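ThiJ/pfpI family protein (Bacillus anthracis, PDB 3EFE) is of uncharacterised function but belongs to the DJ-1/PfpI family, whose members include proteases, glyoxalases and proteins described as chaperones. Local coordinates at residues P63-S66 / L67-T71; G99-K103 / I104-V108; N14-D18 / W19-Y23. All blocks are in the same frame, centred on the assembly; numbering follows the deposited sequence.

Contact 1 (P63-S66 / L67-T71); sequences PDIS and LDECT
Glu69 folds back against Ile65 and Ser66 where the chain leaves the short strand 65-66, an outermost strand of the central sheet in this DJ-1/PfpI domain, and enters a type I beta turn from Leu67 to Cys70. The turn is closed by its own bond from Cys70 N to Leu67 O, 3.1 Å. Packing is firmest on the inward side. There the CD1 end of Ile65 rests on CB of Cys70 at 3.8 Å, and both side chains also touch Phe9 of strand 8-11. Ile65 further meets Ile44 and Val46 of strand 43-47. Leu67, its CB pointing away from strand 65-66 and CG anti to its own N (chi1 -176°), packs on Pro93 and Ile94 of helix 92-104. Arg97 of the same helix donates from NH2 to Cys70 O.

The outer side is looser and polar. Asp68 and Glu69 are exposed, and Asp68 approaches the strand chiefly through its CB, 3.6 Å from Ser66 OG. Glu69 runs past Ile65 in the opposite direction, its chain extended beyond CG, so that the carboxylate lies beside the strand backbone. The Glu69 CB lies 3.9 Å from the Ile65 CB, while Lys50 touches both Glu69 and Ser66. One bond joins the carboxylate to the strand: Ser66 N donates to Glu69 OE1 at 2.8 Å with an N-H...O angle of 153°, reaching the oxygen from above the carboxylate plane, 37° out of it.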
ATOM      1  N   PRO D  63       5.654 -10.119 -13.594  1.00 42.63           N
ATOM      2  CA  PRO D  63       6.356  -8.953 -14.111  1.00 42.91           C
ATOM      3  C   PRO D  63       5.999  -8.723 -15.574  1.00 43.61           C
ATOM      4  O   PRO D  63       5.824  -9.681 -16.352  1.00 43.61           O
ATOM      5  CB  PRO D  63       7.844  -9.325 -13.933  1.00 42.68           C
ATOM      6  CG  PRO D  63       7.841 -10.276 -12.888  1.00 42.18           C
ATOM      7  CD  PRO D  63       6.625 -11.124 -13.143  1.00 42.51           C
ATOM      8  N   ASP D  64       5.823  -7.450 -15.909  1.00 44.50           N
ATOM      9  CA  ASP D  64       5.574  -7.021 -17.281  1.00 43.89           C
ATOM     10  C   ASP D  64       6.744  -7.323 -18.173  1.00 44.44           C
ATOM     11  O   ASP D  64       6.546  -7.853 -19.258  1.00 46.61           O
ATOM     12  CB  ASP D  64       5.293  -5.523 -17.345  1.00 43.75           C
ATOM     13  CG  ASP D  64       3.931  -5.186 -16.821  1.00 43.84           C
ATOM     14  OD1 ASP D  64       3.083  -6.069 -16.910  1.00 42.74           O
ATOM     15  OD2 ASP D  64       3.711  -4.073 -16.301  1.00 48.47           O
ATOM     16  N   ILE D  65       7.928  -6.932 -17.749  1.00 43.59           N
ATOM     17  CA  ILE D  65       9.122  -7.157 -18.476  1.00 44.22           C
ATOM     18  C   ILE D  65      10.260  -7.556 -17.518  1.00 45.51           C
ATOM     19  O   ILE D  65      10.129  -7.488 -16.283  1.00 45.37           O
ATOM     20  CB  ILE D  65       9.522  -5.881 -19.298  1.00 44.82           C
ATOM     21  CG1 ILE D  65      10.114  -4.760 -18.384  1.00 44.68           C
ATOM     22  CG2 ILE D  65       8.339  -5.407 -20.190  1.00 42.40           C
ATOM     23  CD1 ILE D  65      10.296  -3.380 -19.063  1.00 43.47           C
ATOM     24  N   SER D  66      11.377  -7.968 -18.107  1.00 46.22           N
ATOM     25  CA  SER D  66      12.539  -8.417 -17.381  1.00 47.39           C
ATOM     26  C   SER D  66      13.524  -7.302 -17.425  1.00 47.00           C
ATOM     27  O   SER D  66      13.399  -6.448 -18.240  1.00 46.91           O
ATOM     28  CB  SER D  66      13.098  -9.738 -17.986  1.00 47.99           C
ATOM     29  OG  SER D  66      14.078  -9.519 -19.001  1.00 51.60           O
ATOM     30  N   LEU D  67      14.478  -7.261 -16.509  1.00 48.83           N
ATOM     31  CA  LEU D  67      15.429  -6.147 -16.502  1.00 49.83           C
ATOM     32  C   LEU D  67      16.069  -5.931 -17.870  1.00 50.87           C
ATOM     33  O   LEU D  67      16.221  -4.804 -18.302  1.00 52.12           O
ATOM     34  CB  LEU D  67      16.502  -6.363 -15.441  1.00 49.62           C
ATOM     35  CG  LEU D  67      17.531  -5.235 -15.252  1.00 49.21           C
ATOM     36  CD1 LEU D  67      16.869  -3.850 -15.127  1.00 45.36           C
ATOM     37  CD2 LEU D  67      18.463  -5.552 -14.033  1.00 46.75           C
ATOM     38  N   ASP D  68      16.443  -7.004 -18.560  1.00 52.54           N
ATOM     39  CA  ASP D  68      16.992  -6.918 -19.931  1.00 53.58           C
ATOM     40  C   ASP D  68      16.173  -6.081 -20.894  1.00 53.83           C
ATOM     41  O   ASP D  68      16.703  -5.202 -21.550  1.00 54.39           O
ATOM     42  CB  ASP D  68      17.050  -8.292 -20.558  1.00 54.71           C
ATOM     43  CG  ASP D  68      18.335  -8.997 -20.293  1.00 60.56           C
ATOM     44  OD1 ASP D  68      19.292  -8.316 -19.808  1.00 64.92           O
ATOM     45  OD2 ASP D  68      18.371 -10.240 -20.579  1.00 66.07           O
ATOM     46  N   GLU D  69      14.884  -6.400 -20.976  1.00 54.33           N
ATOM     47  CA  GLU D  69      13.897  -5.716 -21.824  1.00 54.46           C
ATOM     48  C   GLU D  69      13.676  -4.233 -21.502  1.00 53.75           C
ATOM     49  O   GLU D  69      12.956  -3.585 -22.189  1.00 53.50           O
ATOM     50  CB  GLU D  69      12.560  -6.460 -21.707  1.00 54.76           C
ATOM     51  CG  GLU D  69      12.483  -7.790 -22.487  1.00 56.94           C
ATOM     52  CD  GLU D  69      11.546  -8.856 -21.847  1.00 57.98           C
ATOM     53  OE1 GLU D  69      10.894  -8.579 -20.825  1.00 60.31           O
ATOM     54  OE2 GLU D  69      11.458  -9.997 -22.372  1.00 62.38           O
ATOM     55  N   CYS D  70      14.326  -3.691 -20.475  1.00 53.50           N
ATOM     56  CA  CYS D  70      13.990  -2.375 -19.943  1.00 52.85           C
ATOM     57  C   CYS D  70      15.049  -1.381 -20.281  1.00 52.11           C
ATOM     58  O   CYS D  70      16.217  -1.685 -20.131  1.00 52.11           O
ATOM     59  CB  CYS D  70      13.890  -2.473 -18.404  1.00 52.95           C
ATOM     60  SG  CYS D  70      13.892  -0.875 -17.531  1.00 52.04           S
ATOM     61  N   THR D  71      14.642  -0.183 -20.679  1.00 51.86           N
ATOM     62  CA  THR D  71      15.558   0.926 -20.973  1.00 52.39           C
ATOM     63  C   THR D  71      15.235   2.073 -20.034  1.00 51.86           C
ATOM     64  O   THR D  71      14.079   2.463 -19.917  1.00 51.13           O
ATOM     65  CB  THR D  71      15.397   1.436 -22.444  1.00 52.80           C
ATOM     66  OG1 THR D  71      15.494   0.315 -23.326  1.00 55.71           O
ATOM     67  CG2 THR D  71      16.483   2.495 -22.839  1.00 52.04           C
TER

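Contact 2 (G99-K103 / I104-V108); sequences GQALK and IGTIV
Thr106 folds back onto Ala101 at a Schellman motif, which ends helix 92-104 and sends the chain into strand 107-111 of a beta-alpha-beta unit. Gly105 is the C-prime residue, and its positive phi (106°) is a backbone shape that suits glycine. Ala101 O takes two N-H groups, Gly105 N at 3.2 Å and Thr106 N at 3.1 Å; the second is the defining bond of the motif. Its companion, from Gly105 N to Leu102 O, is weak. One residue earlier, Ile104 N makes the i to i-4 bond to Gln100 O.

The Thr106 side chain can be followed outward over this helix end. Its CB sits 3.7 Å from Ala101 O, beside the carbonyl that its own backbone N-H grips. From there the branches part, but which is which is doubtful: CG2 is modelled too close to Ala101 O, and chi1 (111°) is not staggered. As modelled, OG1 lies 3.5 Å from the methyl CB of Ala101, buried and with no polar partner, and CG2 faces the backbone and CB of Ala101. Leu72 touches both Ala101 and Thr106.

Outside the turn, Asn160 ND2 bonds to the carbonyls of Leu102 and Thr106, tying helix end and strand start to the loop between strands 155-158 and 161-164. The next inward-facing strand residue, Val108, meets Leu102 with the two side chains crossing at about a right angle. As modelled, CD2 of Leu102 lies 3.4 Å from CG1 of Val108, a short approach that is doubtful because Val108 chi1 (2°) is eclipsed.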
ATOM      1  N   GLY D  99      23.209   2.736 -11.469  1.00 55.06           N
ATOM      2  CA  GLY D  99      24.334   3.641 -11.512  1.00 55.00           C
ATOM      3  C   GLY D  99      24.322   4.440 -12.771  1.00 54.93           C
ATOM      4  O   GLY D  99      24.551   5.643 -12.713  1.00 55.19           O
ATOM      5  N   GLN D 100      24.059   3.759 -13.895  1.00 55.49           N
ATOM      6  CA  GLN D 100      23.999   4.392 -15.233  1.00 56.73           C
ATOM      7  C   GLN D 100      22.731   5.223 -15.346  1.00 56.33           C
ATOM      8  O   GLN D 100      22.781   6.366 -15.796  1.00 57.15           O
ATOM      9  CB  GLN D 100      23.940   3.357 -16.385  1.00 57.04           C
ATOM     10  CG  GLN D 100      24.936   2.167 -16.314  1.00 59.69           C
ATOM     11  CD  GLN D 100      24.477   0.952 -17.172  1.00 60.78           C
ATOM     12  OE1 GLN D 100      24.868  -0.219 -16.904  1.00 65.42           O
ATOM     13  NE2 GLN D 100      23.613   1.223 -18.186  1.00 62.67           N
ATOM     14  N   ALA D 101      21.589   4.619 -14.977  1.00 55.43           N
ATOM     15  CA  ALA D 101      20.321   5.348 -14.941  1.00 54.32           C
ATOM     16  C   ALA D 101      20.533   6.681 -14.283  1.00 52.97           C
ATOM     17  O   ALA D 101      20.105   7.664 -14.798  1.00 53.09           O
ATOM     18  CB  ALA D 101      19.237   4.568 -14.203  1.00 53.53           C
ATOM     19  N   LEU D 102      21.195   6.719 -13.137  1.00 52.19           N
ATOM     20  CA  LEU D 102      21.288   7.968 -12.382  1.00 52.55           C
ATOM     21  C   LEU D 102      21.993   9.009 -13.208  1.00 52.04           C
ATOM     22  O   LEU D 102      21.577  10.133 -13.156  1.00 51.73           O
ATOM     23  CB  LEU D 102      21.985   7.801 -10.999  1.00 52.53           C
ATOM     24  CG  LEU D 102      21.102   7.295  -9.852  1.00 51.25           C
ATOM     25  CD1 LEU D 102      21.933   6.540  -8.775  1.00 49.72           C
ATOM     26  CD2 LEU D 102      20.337   8.450  -9.278  1.00 49.38           C
ATOM     27  N   LYS D 103      23.032   8.589 -13.961  1.00 52.59           N
ATOM     28  CA  LYS D 103      23.826   9.417 -14.932  1.00 52.92           C
ATOM     29  C   LYS D 103      23.046  10.064 -16.084  1.00 51.86           C
ATOM     30  O   LYS D 103      23.164  11.276 -16.279  1.00 50.93           O
ATOM     31  CB  LYS D 103      24.975   8.625 -15.593  1.00 53.66           C
ATOM     32  CG  LYS D 103      26.079   8.210 -14.656  1.00 56.42           C
ATOM     33  CD  LYS D 103      27.176   7.327 -15.342  1.00 56.60           C
ATOM     34  CE  LYS D 103      27.771   6.208 -14.335  1.00 58.54           C
ATOM     35  NZ  LYS D 103      28.652   6.722 -13.220  1.00 59.41           N
ATOM     36  N   ILE D 104      22.312   9.255 -16.869  1.00 50.51           N
ATOM     37  CA  ILE D 104      21.461   9.800 -17.921  1.00 48.84           C
ATOM     38  C   ILE D 104      20.328  10.684 -17.402  1.00 48.27           C
ATOM     39  O   ILE D 104      19.722  11.465 -18.151  1.00 48.87           O
ATOM     40  CB  ILE D 104      20.887   8.716 -18.903  1.00 49.82           C
ATOM     41  CG1 ILE D 104      20.452   9.426 -20.240  1.00 49.09           C
ATOM     42  CG2 ILE D 104      19.735   7.798 -18.235  1.00 45.84           C
ATOM     43  CD1 ILE D 104      20.580   8.585 -21.512  1.00 49.77           C
ATOM     44  N   GLY D 105      20.014  10.573 -16.124  1.00 47.18           N
ATOM     45  CA  GLY D 105      19.057  11.485 -15.457  1.00 45.94           C
ATOM     46  C   GLY D 105      17.711  10.852 -15.160  1.00 44.20           C
ATOM     47  O   GLY D 105      16.723  11.537 -14.963  1.00 41.39           O
ATOM     48  N   THR D 106      17.674   9.526 -15.080  1.00 44.32           N
ATOM     49  CA  THR D 106      16.419   8.880 -14.715  1.00 43.61           C
ATOM     50  C   THR D 106      16.165   9.126 -13.225  1.00 43.00           C
ATOM     51  O   THR D 106      17.106   9.066 -12.429  1.00 43.19           O
ATOM     52  CB  THR D 106      16.375   7.410 -15.084  1.00 43.03           C
ATOM     53  OG1 THR D 106      16.393   6.652 -13.924  1.00 45.47           O
ATOM     54  CG2 THR D 106      17.486   6.999 -15.956  1.00 41.37           C
ATOM     55  N   ILE D 107      14.932   9.537 -12.873  1.00 42.54           N
ATOM     56  CA  ILE D 107      14.532   9.782 -11.469  1.00 41.70           C
ATOM     57  C   ILE D 107      14.472   8.397 -10.792  1.00 40.52           C
ATOM     58  O   ILE D 107      13.748   7.513 -11.250  1.00 38.99           O
ATOM     59  CB  ILE D 107      13.130  10.445 -11.346  1.00 41.72           C
ATOM     60  CG1 ILE D 107      12.994  11.674 -12.267  1.00 44.78           C
ATOM     61  CG2 ILE D 107      12.729  10.736  -9.868  1.00 40.21           C
ATOM     62  CD1 ILE D 107      14.032  12.705 -12.117  1.00 47.14           C
ATOM     63  N   VAL D 108      15.284   8.189  -9.761  1.00 39.74           N
ATOM     64  CA  VAL D 108      15.207   6.934  -8.995  1.00 39.52           C
ATOM     65  C   VAL D 108      14.684   7.192  -7.592  1.00 38.76           C
ATOM     66  O   VAL D 108      15.128   8.092  -6.898  1.00 39.66           O
ATOM     67  CB  VAL D 108      16.495   5.972  -9.075  1.00 39.56           C
ATOM     68  CG1 VAL D 108      17.581   6.566  -9.901  1.00 40.04           C
ATOM     69  CG2 VAL D 108      16.907   5.426  -7.686  1.00 38.03           C
TER

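Contact 3 (N14-D18 / W19-Y23); sequences NTMSD and WEYGY
Ser17 and Tyr21 meet at the start of helix 18-30, where the loop from strand 8-11 gives way to the helix; Ser17 O accepts from Glu20 N at 3.2 Å and stands obliquely by the Tyr21 ring. Ser17 CB instead lies over a face of the Trp19 indole, a CH-pi contact 3.8 Å from the six-membered ring's centroid. Glu20 CG shares that face. The Tyr21 ring is turned back toward the loop, its CG placed between backbone N and carbonyl carbon (chi1 54°), and Asp18 O sits over its centre, 3.8 Å above the plane. Met16 crosses it at about a right angle, CE touching CE2 of Tyr21 at 3.4 Å with the sulfur oblique, a Met-aromatic contact. Asp18 and Tyr21 lie alongside, pointing the same way, carboxylate and ring planes 37° apart; one water joins Asp18 OD1 to Tyr21 OH, 2.7 Å from each. The Asp18 carboxylate also binds Thr55 OG1 and Gly57 N. Glu20 OE1 accepts from Gly82 N, and its side chain touches Cys112, consistent with the glutamate-cysteine pair at the reactive site of DJ-1 relatives. Trp19 NE1 bonds to Gly166 O, and its ring meets Tyr23 of the second subunit, so the helix start lies at the dimer interface, with Met16 touching Ile53 of strand 53-54 and Trp19 touching Pro169 of helix 169-179.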
ATOM      1  N   ASN D  14      10.562 -10.953  -5.058  1.00 38.98           N
ATOM      2  CA  ASN D  14       9.992 -11.687  -3.961  1.00 38.59           C
ATOM      3  C   ASN D  14      10.267 -10.909  -2.720  1.00 37.50           C
ATOM      4  O   ASN D  14      11.403 -10.497  -2.524  1.00 35.22           O
ATOM      5  CB  ASN D  14      10.653 -13.042  -3.760  1.00 39.40           C
ATOM      6  CG  ASN D  14      10.244 -14.085  -4.794  1.00 42.90           C
ATOM      7  OD1 ASN D  14      11.098 -14.850  -5.204  1.00 46.51           O
ATOM      8  ND2 ASN D  14       8.970 -14.129  -5.211  1.00 40.91           N
ATOM      9  N   THR D  15       9.230 -10.729  -1.890  1.00 36.91           N
ATOM     10  CA  THR D  15       9.383 -10.107  -0.589  1.00 36.65           C
ATOM     11  C   THR D  15       9.111  -8.592  -0.626  1.00 36.46           C
ATOM     12  O   THR D  15       9.186  -7.952   0.408  1.00 35.11           O
ATOM     13  CB  THR D  15      10.840 -10.371   0.017  1.00 37.14           C
ATOM     14  OG1 THR D  15      10.903 -11.690   0.643  1.00 37.27           O
ATOM     15  CG2 THR D  15      11.203  -9.360   0.973  1.00 34.74           C
ATOM     16  N   MET D  16       8.807  -8.000  -1.803  1.00 36.64           N
ATOM     17  CA  MET D  16       8.637  -6.518  -1.819  1.00 34.58           C
ATOM     18  C   MET D  16       7.547  -6.122  -0.842  1.00 33.91           C
ATOM     19  O   MET D  16       6.509  -6.788  -0.696  1.00 34.13           O
ATOM     20  CB  MET D  16       8.429  -5.950  -3.215  1.00 36.03           C
ATOM     21  CG  MET D  16       7.257  -6.509  -4.076  1.00 34.66           C
ATOM     22  SD  MET D  16       7.153  -5.871  -5.716  1.00 29.52           S
ATOM     23  CE  MET D  16       7.475  -4.355  -5.404  1.00 24.93           C
ATOM     24  N   SER D  17       7.844  -5.079  -0.103  1.00 34.21           N
ATOM     25  CA  SER D  17       6.943  -4.514   0.927  1.00 34.92           C
ATOM     26  C   SER D  17       5.757  -3.695   0.334  1.00 34.66           C
ATOM     27  O   SER D  17       5.973  -2.617  -0.144  1.00 34.65           O
ATOM     28  CB  SER D  17       7.798  -3.636   1.830  1.00 35.45           C
ATOM     29  OG  SER D  17       8.817  -4.431   2.455  1.00 37.05           O
ATOM     30  N   ASP D  18       4.538  -4.220   0.447  1.00 33.80           N
ATOM     31  CA  ASP D  18       3.321  -3.716  -0.198  1.00 34.56           C
ATOM     32  C   ASP D  18       2.906  -2.317   0.193  1.00 34.15           C
ATOM     33  O   ASP D  18       2.373  -1.557  -0.642  1.00 33.46           O
ATOM     34  CB  ASP D  18       2.112  -4.622   0.119  1.00 35.40           C
ATOM     35  CG  ASP D  18       2.350  -6.099  -0.295  1.00 35.18           C
ATOM     36  OD1 ASP D  18       1.664  -6.622  -1.184  1.00 36.10           O
ATOM     37  OD2 ASP D  18       3.237  -6.711   0.280  1.00 38.31           O
ATOM     38  N   TRP D  19       3.158  -1.960   1.444  1.00 33.32           N
ATOM     39  CA  TRP D  19       2.657  -0.706   1.942  1.00 33.33           C
ATOM     40  C   TRP D  19       3.509   0.426   1.409  1.00 33.09           C
ATOM     41  O   TRP D  19       3.109   1.561   1.489  1.00 32.67           O
ATOM     42  CB  TRP D  19       2.553  -0.707   3.451  1.00 33.22           C
ATOM     43  CG  TRP D  19       3.809  -0.627   4.103  1.00 34.12           C
ATOM     44  CD1 TRP D  19       4.443   0.501   4.488  1.00 32.47           C
ATOM     45  CD2 TRP D  19       4.660  -1.710   4.434  1.00 35.26           C
ATOM     46  NE1 TRP D  19       5.597   0.203   5.031  1.00 32.06           N
ATOM     47  CE2 TRP D  19       5.790  -1.153   5.002  1.00 32.58           C
ATOM     48  CE3 TRP D  19       4.601  -3.106   4.229  1.00 35.25           C
ATOM     49  CZ2 TRP D  19       6.862  -1.918   5.450  1.00 33.64           C
ATOM     50  CZ3 TRP D  19       5.627  -3.867   4.689  1.00 35.02           C
ATOM     51  CH2 TRP D  19       6.769  -3.273   5.276  1.00 35.74           C
ATOM     52  N   GLU D  20       4.652   0.110   0.795  1.00 33.59           N
ATOM     53  CA  GLU D  20       5.691   1.136   0.583  1.00 33.18           C
ATOM     54  C   GLU D  20       5.484   1.851  -0.778  1.00 33.17           C
ATOM     55  O   GLU D  20       5.811   3.034  -0.919  1.00 34.05           O
ATOM     56  CB  GLU D  20       7.083   0.563   0.762  1.00 32.79           C
ATOM     57  CG  GLU D  20       7.398   0.369   2.216  1.00 33.38           C
ATOM     58  CD  GLU D  20       8.683  -0.226   2.490  1.00 33.61           C
ATOM     59  OE1 GLU D  20       9.465  -0.488   1.537  1.00 30.31           O
ATOM     60  OE2 GLU D  20       8.948  -0.403   3.716  1.00 39.86           O
ATOM     61  N   TYR D  21       4.882   1.162  -1.727  1.00 32.50           N
ATOM     62  CA  TYR D  21       4.692   1.682  -3.118  1.00 32.63           C
ATOM     63  C   TYR D  21       3.250   1.910  -3.491  1.00 32.29           C
ATOM     64  O   TYR D  21       3.028   2.494  -4.505  1.00 33.26           O
ATOM     65  CB  TYR D  21       5.394   0.825  -4.222  1.00 31.31           C
ATOM     66  CG  TYR D  21       4.975  -0.570  -4.128  1.00 33.50           C
ATOM     67  CD1 TYR D  21       3.731  -0.972  -4.601  1.00 34.97           C
ATOM     68  CD2 TYR D  21       5.744  -1.504  -3.398  1.00 33.75           C
ATOM     69  CE1 TYR D  21       3.299  -2.263  -4.402  1.00 35.80           C
ATOM     70  CE2 TYR D  21       5.307  -2.774  -3.236  1.00 31.61           C
ATOM     71  CZ  TYR D  21       4.119  -3.154  -3.741  1.00 31.35           C
ATOM     72  OH  TYR D  21       3.688  -4.409  -3.560  1.00 31.22           O
ATOM     73  N   GLY D  22       2.292   1.558  -2.640  1.00 32.57           N
ATOM     74  CA  GLY D  22       0.882   1.523  -3.011  1.00 32.44           C
ATOM     75  C   GLY D  22       0.211   2.835  -3.410  1.00 31.93           C
ATOM     76  O   GLY D  22      -0.495   2.888  -4.386  1.00 32.48           O
ATOM     77  N   TYR D  23       0.390   3.854  -2.581  1.00 31.98           N
ATOM     78  CA  TYR D  23       0.031   5.235  -2.862  1.00 31.38           C
ATOM     79  C   TYR D  23       0.644   5.743  -4.162  1.00 31.53           C
ATOM     80  O   TYR D  23      -0.054   6.301  -5.043  1.00 32.54           O
ATOM     81  CB  TYR D  23       0.537   6.122  -1.731  1.00 31.23           C
ATOM     82  CG  TYR D  23      -0.158   6.030  -0.338  1.00 31.63           C
ATOM     83  CD1 TYR D  23      -1.491   6.339  -0.190  1.00 29.59           C
ATOM     84  CD2 TYR D  23       0.568   5.696   0.814  1.00 30.57           C
ATOM     85  CE1 TYR D  23      -2.088   6.316   1.017  1.00 30.47           C
ATOM     86  CE2 TYR D  23      -0.044   5.625   2.069  1.00 28.45           C
ATOM     87  CZ  TYR D  23      -1.370   5.953   2.152  1.00 34.67           C
ATOM     88  OH  TYR D  23      -2.029   5.929   3.351  1.00 34.80           O
TER
HETATM   89  O   HOH W   1       1.135  -5.135  -3.411  1.00 32.89           O

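Along the chain contact 3 comes first, then contact 1, then contact 2, all within one DJ-1/PfpI domain. Contacts 1 and 2 reach the same mixed sheet, at strands 65-66 and 107-111, and both involve helix 92-104; their centres are about 16 Å apart. Contact 3, at the head of helix 18-30 after strand 8-11, lies about 19 Å from contact 1 and about 22 Å from contact 2 between centres, across the chain's centre from the latter. No two touch. Contact 1 is the turn by which the chain leaves an outer strand, contact 2 the end of a helix leading into an inner one, and contact 3 lies beside the probable reactive cysteine and the second subunit.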